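DNA polymerase (Pyrobaculum calidifontis, PDB 5MDN) probably catalyses template-directed DNA synthesis, adding deoxynucleoside triphosphates to a growing strand with release of diphosphate, as a family B DNA polymerase. Local coordinates at residues M1-P5 / P127-V133; R30-R36 / L144-V149. All blocks are in the same frame, centred on the assembly; numbering follows the deposited sequence.

Contact 1. Residues M1-P5 / P127-V133; sequences MRFWP and PCAWNVV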
loop_
_atom_site.group_PDB
_atom_site.type_symbol
_atom_site.label_atom_id
_atom_site.label_comp_id
_atom_site.label_asym_id
_atom_site.label_seq_id
_atom_site.Cartn_x
_atom_site.Cartn_y
_atom_site.Cartn_z
ATOM N N MET A 1 -31.485 13.272 3.556
ATOM C CA MET A 1 -30.191 13.923 3.735
ATOM C C MET A 1 -29.109 13.261 2.871
ATOM O O MET A 1 -29.271 12.125 2.423
ATOM C CB MET A 1 -29.782 13.906 5.212
ATOM C CG MET A 1 -29.561 12.512 5.794
ATOM S SD MET A 1 -28.910 12.545 7.479
ATOM C CE MET A 1 -27.232 13.092 7.175
ATOM N N ARG A 2 -28.011 13.982 2.649
ATOM C CA ARG A 2 -26.830 13.479 1.958
ATOM C C ARG A 2 -25.672 13.452 2.951
ATOM O O ARG A 2 -25.503 14.388 3.738
ATOM C CB ARG A 2 -26.525 14.355 0.730
ATOM C CG ARG A 2 -26.453 15.840 1.068
ATOM C CD ARG A 2 -26.229 16.745 -0.138
ATOM N NE ARG A 2 -25.791 18.077 0.277
ATOM C CZ ARG A 2 -25.279 18.991 -0.539
ATOM N NH1 ARG A 2 -25.143 18.717 -1.830
ATOM N NH2 ARG A 2 -24.908 20.176 -0.069
ATOM N N PHE A 3 -24.879 12.376 2.928
ATOM C CA PHE A 3 -24.166 11.976 4.139
ATOM C C PHE A 3 -22.648 11.939 4.016
ATOM O O PHE A 3 -21.967 12.453 4.908
ATOM C CB PHE A 3 -24.669 10.607 4.619
ATOM C CG PHE A 3 -23.983 10.130 5.856
ATOM C CD1 PHE A 3 -23.861 10.967 6.952
ATOM C CD2 PHE A 3 -23.459 8.853 5.931
ATOM C CE1 PHE A 3 -23.226 10.544 8.094
ATOM C CE2 PHE A 3 -22.826 8.421 7.073
ATOM C CZ PHE A 3 -22.709 9.268 8.157
ATOM N N TRP A 4 -22.089 11.291 2.982
ATOM C CA TRP A 4 -20.633 11.177 2.842
ATOM C C TRP A 4 -19.976 10.485 4.034
ATOM O O TRP A 4 -19.632 11.149 5.019
ATOM C CB TRP A 4 -19.991 12.555 2.654
ATOM C CG TRP A 4 -18.513 12.494 2.398
ATOM C CD1 TRP A 4 -17.522 12.471 3.342
ATOM C CD2 TRP A 4 -17.857 12.455 1.130
ATOM N NE1 TRP A 4 -16.292 12.414 2.737
ATOM C CE2 TRP A 4 -16.470 12.404 1.379
ATOM C CE3 TRP A 4 -18.304 12.459 -0.193
ATOM C CZ2 TRP A 4 -15.531 12.357 0.355
ATOM C CZ3 TRP A 4 -17.371 12.410 -1.207
ATOM C CH2 TRP A 4 -16.001 12.354 -0.928
ATOM N N PRO A 5 -19.750 9.170 3.979
ATOM C CA PRO A 5 -19.216 8.461 5.153
ATOM C C PRO A 5 -17.700 8.587 5.251
ATOM O O PRO A 5 -16.984 8.423 4.261
ATOM C CB PRO A 5 -19.635 7.004 4.909
ATOM C CG PRO A 5 -20.689 7.070 3.838
ATOM C CD PRO A 5 -20.285 8.230 2.986
ATOM N N PRO A 127 -18.236 4.496 0.978
ATOM C CA PRO A 127 -17.475 5.506 1.721
ATOM C C PRO A 127 -16.895 6.555 0.787
ATOM O O PRO A 127 -16.635 6.297 -0.391
ATOM C CB PRO A 127 -16.370 4.691 2.403
ATOM C CG PRO A 127 -16.196 3.496 1.536
ATOM C CD PRO A 127 -17.533 3.203 0.909
ATOM N N CYS A 128 -16.694 7.754 1.335
ATOM C CA CYS A 128 -16.143 8.879 0.581
ATOM C C CYS A 128 -16.968 9.154 -0.673
ATOM O O CYS A 128 -16.437 9.374 -1.763
ATOM C CB CYS A 128 -14.674 8.643 0.232
ATOM S SG CYS A 128 -13.583 8.454 1.654
ATOM N N ALA A 129 -18.289 9.140 -0.507
ATOM C CA ALA A 129 -19.216 9.462 -1.581
ATOM C C ALA A 129 -20.542 9.857 -0.950
ATOM O O ALA A 129 -20.954 9.268 0.051
ATOM C CB ALA A 129 -19.404 8.284 -2.542
ATOM N N TRP A 130 -21.201 10.850 -1.538
ATOM C CA TRP A 130 -22.473 11.321 -1.003
ATOM C C TRP A 130 -23.545 10.250 -1.172
ATOM O O TRP A 130 -23.900 9.887 -2.299
ATOM C CB TRP A 130 -22.896 12.611 -1.694
ATOM C CG TRP A 130 -22.021 13.787 -1.407
ATOM C CD1 TRP A 130 -21.067 14.319 -2.224
ATOM C CD2 TRP A 130 -22.036 14.596 -0.226
ATOM N NE1 TRP A 130 -20.478 15.404 -1.620
ATOM C CE2 TRP A 130 -21.056 15.595 -0.393
ATOM C CE3 TRP A 130 -22.778 14.569 0.958
ATOM C CZ2 TRP A 130 -20.801 16.558 0.581
ATOM C CZ3 TRP A 130 -22.524 15.525 1.922
ATOM C CH2 TRP A 130 -21.543 16.506 1.729
ATOM N N ASN A 131 -24.059 9.748 -0.056
ATOM C CA ASN A 131 -25.165 8.804 -0.051
ATOM C C ASN A 131 -26.468 9.527 0.269
ATOM O O ASN A 131 -26.476 10.605 0.864
ATOM C CB ASN A 131 -24.924 7.685 0.968
ATOM C CG ASN A 131 -23.778 6.774 0.577
ATOM O OD1 ASN A 131 -23.987 5.621 0.197
ATOM N ND2 ASN A 131 -22.556 7.282 0.680
ATOM N N VAL A 132 -27.579 8.915 -0.132
ATOM C CA VAL A 132 -28.913 9.439 0.138
ATOM C C VAL A 132 -29.559 8.556 1.195
ATOM O O VAL A 132 -29.603 7.328 1.046
ATOM C CB VAL A 132 -29.770 9.496 -1.138
ATOM C CG1 VAL A 132 -31.112 10.147 -0.848
ATOM C CG2 VAL A 132 -29.035 10.245 -2.238
ATOM N N VAL A 133 -30.061 9.177 2.258
ATOM C CA VAL A 133 -30.564 8.454 3.421
ATOM C C VAL A 133 -31.838 9.121 3.913
ATOM O O VAL A 133 -31.897 10.350 4.033
ATOM C CB VAL A 133 -29.532 8.400 4.568
ATOM C CG1 VAL A 133 -29.085 6.974 4.818
ATOM C CG2 VAL A 133 -28.340 9.306 4.273
#

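Contact 2. Residues R30-R36 / L144-V149; sequences RVVLVDR and LPLYEV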
loop_
_atom_site.group_PDB
_atom_site.type_symbol
_atom_site.label_atom_id
_atom_site.label_comp_id
_atom_site.label_asym_id
_atom_site.label_seq_id
_atom_site.Cartn_x
_atom_site.Cartn_y
_atom_site.Cartn_z
ATOM N N ARG A 30 -20.624 17.400 11.231
ATOM C CA ARG A 30 -20.256 16.005 11.432
ATOM C C ARG A 30 -21.328 15.312 12.262
ATOM O O ARG A 30 -21.628 15.739 13.381
ATOM C CB ARG A 30 -18.892 15.898 12.111
ATOM C CG ARG A 30 -17.693 16.136 11.191
ATOM C CD ARG A 30 -17.530 17.609 10.823
ATOM N NE ARG A 30 -16.423 17.833 9.896
ATOM C CZ ARG A 30 -16.567 18.299 8.659
ATOM N NH1 ARG A 30 -17.773 18.594 8.200
ATOM N NH2 ARG A 30 -15.506 18.470 7.883
ATOM N N VAL A 31 -21.902 14.238 11.718
ATOM C CA VAL A 31 -22.988 13.505 12.354
ATOM C C VAL A 31 -22.657 12.018 12.317
ATOM O O VAL A 31 -21.660 11.594 11.733
ATOM C CB VAL A 31 -24.355 13.766 11.682
ATOM C CG1 VAL A 31 -24.674 15.254 11.671
ATOM C CG2 VAL A 31 -24.366 13.201 10.271
ATOM N N VAL A 32 -23.510 11.227 12.962
ATOM C CA VAL A 32 -23.349 9.779 13.018
ATOM C C VAL A 32 -24.702 9.131 12.748
ATOM O O VAL A 32 -25.711 9.498 13.362
ATOM C CB VAL A 32 -22.769 9.314 14.372
ATOM C CG1 VAL A 32 -23.525 9.941 15.536
ATOM C CG2 VAL A 32 -22.784 7.796 14.468
ATOM N N LEU A 33 -24.724 8.177 11.820
ATOM C CA LEU A 33 -25.925 7.437 11.463
ATOM C C LEU A 33 -25.844 6.043 12.064
ATOM O O LEU A 33 -24.780 5.418 12.066
ATOM C CB LEU A 33 -26.098 7.356 9.943
ATOM C CG LEU A 33 -26.894 8.476 9.267
ATOM C CD1 LEU A 33 -26.290 9.844 9.534
ATOM C CD2 LEU A 33 -27.002 8.217 7.771
ATOM N N VAL A 34 -26.975 5.554 12.567
ATOM C CA VAL A 34 -27.008 4.307 13.317
ATOM C C VAL A 34 -28.097 3.390 12.773
ATOM O O VAL A 34 -29.141 3.842 12.289
ATOM C CB VAL A 34 -27.205 4.588 14.827
ATOM C CG1 VAL A 34 -28.676 4.796 15.170
ATOM C CG2 VAL A 34 -26.595 3.490 15.649
ATOM N N ASP A 35 -27.827 2.085 12.827
ATOM C CA ASP A 35 -28.785 1.062 12.419
ATOM C C ASP A 35 -28.690 -0.106 13.389
ATOM O O ASP A 35 -27.623 -0.713 13.527
ATOM C CB ASP A 35 -28.526 0.584 10.987
ATOM C CG ASP A 35 -29.730 -0.116 10.377
ATOM O OD1 ASP A 35 -30.583 -0.622 11.138
ATOM O OD2 ASP A 35 -29.821 -0.162 9.133
ATOM N N ARG A 36 -29.800 -0.419 14.054
ATOM C CA ARG A 36 -29.855 -1.534 14.988
ATOM C C ARG A 36 -30.500 -2.782 14.399
ATOM O O ARG A 36 -30.420 -3.850 15.015
ATOM C CB ARG A 36 -30.615 -1.114 16.252
ATOM C CG ARG A 36 -30.082 0.160 16.883
ATOM C CD ARG A 36 -30.779 0.476 18.198
ATOM N NE ARG A 36 -30.285 1.719 18.784
ATOM C CZ ARG A 36 -30.675 2.934 18.409
ATOM N NH1 ARG A 36 -31.571 3.080 17.442
ATOM N NH2 ARG A 36 -30.164 4.006 18.999
ATOM N N LEU A 144 -21.845 14.402 19.016
ATOM C CA LEU A 144 -22.297 14.281 17.633
ATOM C C LEU A 144 -23.807 14.079 17.571
ATOM O O LEU A 144 -24.368 13.335 18.383
ATOM C CB LEU A 144 -21.605 13.112 16.938
ATOM C CG LEU A 144 -20.077 13.097 16.934
ATOM C CD1 LEU A 144 -19.565 11.726 16.524
ATOM C CD2 LEU A 144 -19.543 14.173 16.006
ATOM N N PRO A 145 -24.478 14.739 16.630
ATOM C CA PRO A 145 -25.893 14.431 16.382
ATOM C C PRO A 145 -26.054 13.006 15.874
ATOM O O PRO A 145 -25.385 12.586 14.926
ATOM C CB PRO A 145 -26.300 15.460 15.320
ATOM C CG PRO A 145 -25.282 16.552 15.413
ATOM C CD PRO A 145 -24.007 15.894 15.848
ATOM N N LEU A 146 -26.954 12.263 16.508
ATOM C CA LEU A 146 -27.245 10.889 16.129
ATOM C C LEU A 146 -28.495 10.829 15.258
ATOM O O LEU A 146 -29.422 11.627 15.411
ATOM C CB LEU A 146 -27.428 10.014 17.371
ATOM C CG LEU A 146 -27.701 8.521 17.178
ATOM C CD1 LEU A 146 -26.540 7.847 16.463
ATOM C CD2 LEU A 146 -27.976 7.847 18.516
ATOM N N TYR A 147 -28.506 9.866 14.339
ATOM C CA TYR A 147 -29.611 9.672 13.409
ATOM C C TYR A 147 -29.898 8.186 13.277
ATOM O O TYR A 147 -28.976 7.395 13.054
ATOM C CB TYR A 147 -29.291 10.252 12.024
ATOM C CG TYR A 147 -29.397 11.756 11.903
ATOM C CD1 TYR A 147 -28.414 12.587 12.423
ATOM C CD2 TYR A 147 -30.472 12.343 11.247
ATOM C CE1 TYR A 147 -28.505 13.961 12.306
ATOM C CE2 TYR A 147 -30.573 13.715 11.125
ATOM C CZ TYR A 147 -29.588 14.520 11.655
ATOM O OH TYR A 147 -29.683 15.887 11.535
ATOM N N GLU A 148 -31.165 7.807 13.419
ATOM C CA GLU A 148 -31.589 6.441 13.140
ATOM C C GLU A 148 -31.896 6.328 11.654
ATOM O O GLU A 148 -32.767 7.038 11.143
ATOM C CB GLU A 148 -32.827 6.061 13.949
ATOM C CG GLU A 148 -32.570 5.579 15.362
ATOM C CD GLU A 148 -33.842 5.091 16.037
ATOM O OE1 GLU A 148 -34.940 5.507 15.608
ATOM O OE2 GLU A 148 -33.743 4.284 16.984
ATOM N N VAL A 149 -31.199 5.431 10.967
ATOM C CA VAL A 149 -31.404 5.269 9.533
ATOM C C VAL A 149 -32.695 4.494 9.310
ATOM O O VAL A 149 -32.969 3.498 9.994
ATOM C CB VAL A 149 -30.196 4.582 8.869
ATOM C CG1 VAL A 149 -28.906 5.275 9.273
ATOM C CG2 VAL A 149 -30.132 3.107 9.201
#

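Contact 1. Residues M1-P5 / P127-V133
Trp4 holds its CG anti to the backbone N (chi1 -176°), and Trp130 has CG anti to its carbonyl carbon, beside the backbone N (chi1 -67°). These torsions bring the two indoles together edge to face. The six-membered ring of Trp4 points its edge at the five-membered ring of Trp130, with centroids 5.2 Å apart and planes at 55°. Trp4 CB also makes a CH-pi contact over the face of the Trp130 six-membered ring, 4.0 Å from its centroid. One face of the Trp4 indole lies on the peptide between Cys128 and Ala129. Trp130 NE1 bonds outside the contact to Phe159 O. Arg2 slants across Trp130, with CB and CG against CE3 and CZ3. Its guanidinium is far enough from the ring to offer at most a weak cation-pi attraction; NH2 hydrogen-bonds to Gly26 O.

The backbones hold both ends. Met1 N reaches Val133 O at 3.0 Å, and Val133 N returns to Met1 O at 3.1 Å. Phe3 N makes a weak hydrogen bond to Asn131 O. At the other end Cys128 N bonds Pro5 O at 3.0 Å, in the carbonyl plane. The chemistry implies a largely apolar joint with backbone bonds at both ends. It ties the N-terminal residues to the start of edge strand 131-141 and probably helps to position the chain leading into strand 5-12, which carries the magnesium ligand Asp7.

Contact 2. Residues R30-R36 / L144-V149
Val32 and Leu146 cross obliquely on one face of a parallel strand pair, and Leu33 meets Tyr147 in a similar slant on the other. Leu146 carries its CG anti to the backbone N (chi1 -178°), which brings CD1 back over strand 30-35. There CD1 lies 3.8 Å from Val32 CG1 and 3.7 Å from Val34 CB. On the opposite face Leu33 CD1 sits against Tyr147 CB at 3.9 Å. Leu33 also crosses Val149 at about a right angle, with Leu33 CB 3.6 Å from Val149 CG1. The Tyr147 ring extends along this face toward Val31, whose CG1 approaches its CE1.

Four backbone bonds fix the register. Val32 N donates to Pro145 O and Val34 N to Tyr147 O. In return Tyr147 N donates to Val32 O and Val149 N to Val34 O. Val32 thus bonds either side of its bridge partner Leu146, and Val34 does the same round Glu148, the pattern of a parallel ladder.

Arg36 NH1 meets Glu148 OE2 in a salt bridge at the edge of the guanidinium, near its plane. The guanidinium and carboxylate planes are 67° apart, and the hydrogen bond within the bridge is weak. Arg36 NE makes a second salt bridge to Glu18 of strand 17-24, and Glu148 OE1 one to Arg136 of strand 131-141.

Asp35 OD2 bonds to Tyr119 OH of helix 115-123. Strands 30-35 and 144-155 are the one parallel pair in an otherwise antiparallel five-stranded sheet, joining strands 5-12, 17-24 and 30-35 to the hairpin 131-155.

Overall arrangement
The chain starts in contact 1 and runs through strands 5-12 and 17-24 to 30-36, the first half of contact 2. It then makes the separate antiparallel sheet containing strands 41-46, 64-74, 77-86 and 105-109, followed by helix 115-123. Its return at 127-133 closes the loop of contact 1. The hairpin of strands 131-141 and 144-155 then closes contact 2, so the two loops cross. Contact 1 ties the N-terminal segment to the start of the hairpin and the loop before it. Contact 2 ties strand 30-35 to the hairpin's second strand, joining the two parts of the five-stranded sheet. They meet where Phe3 and Val133 pack on Leu33.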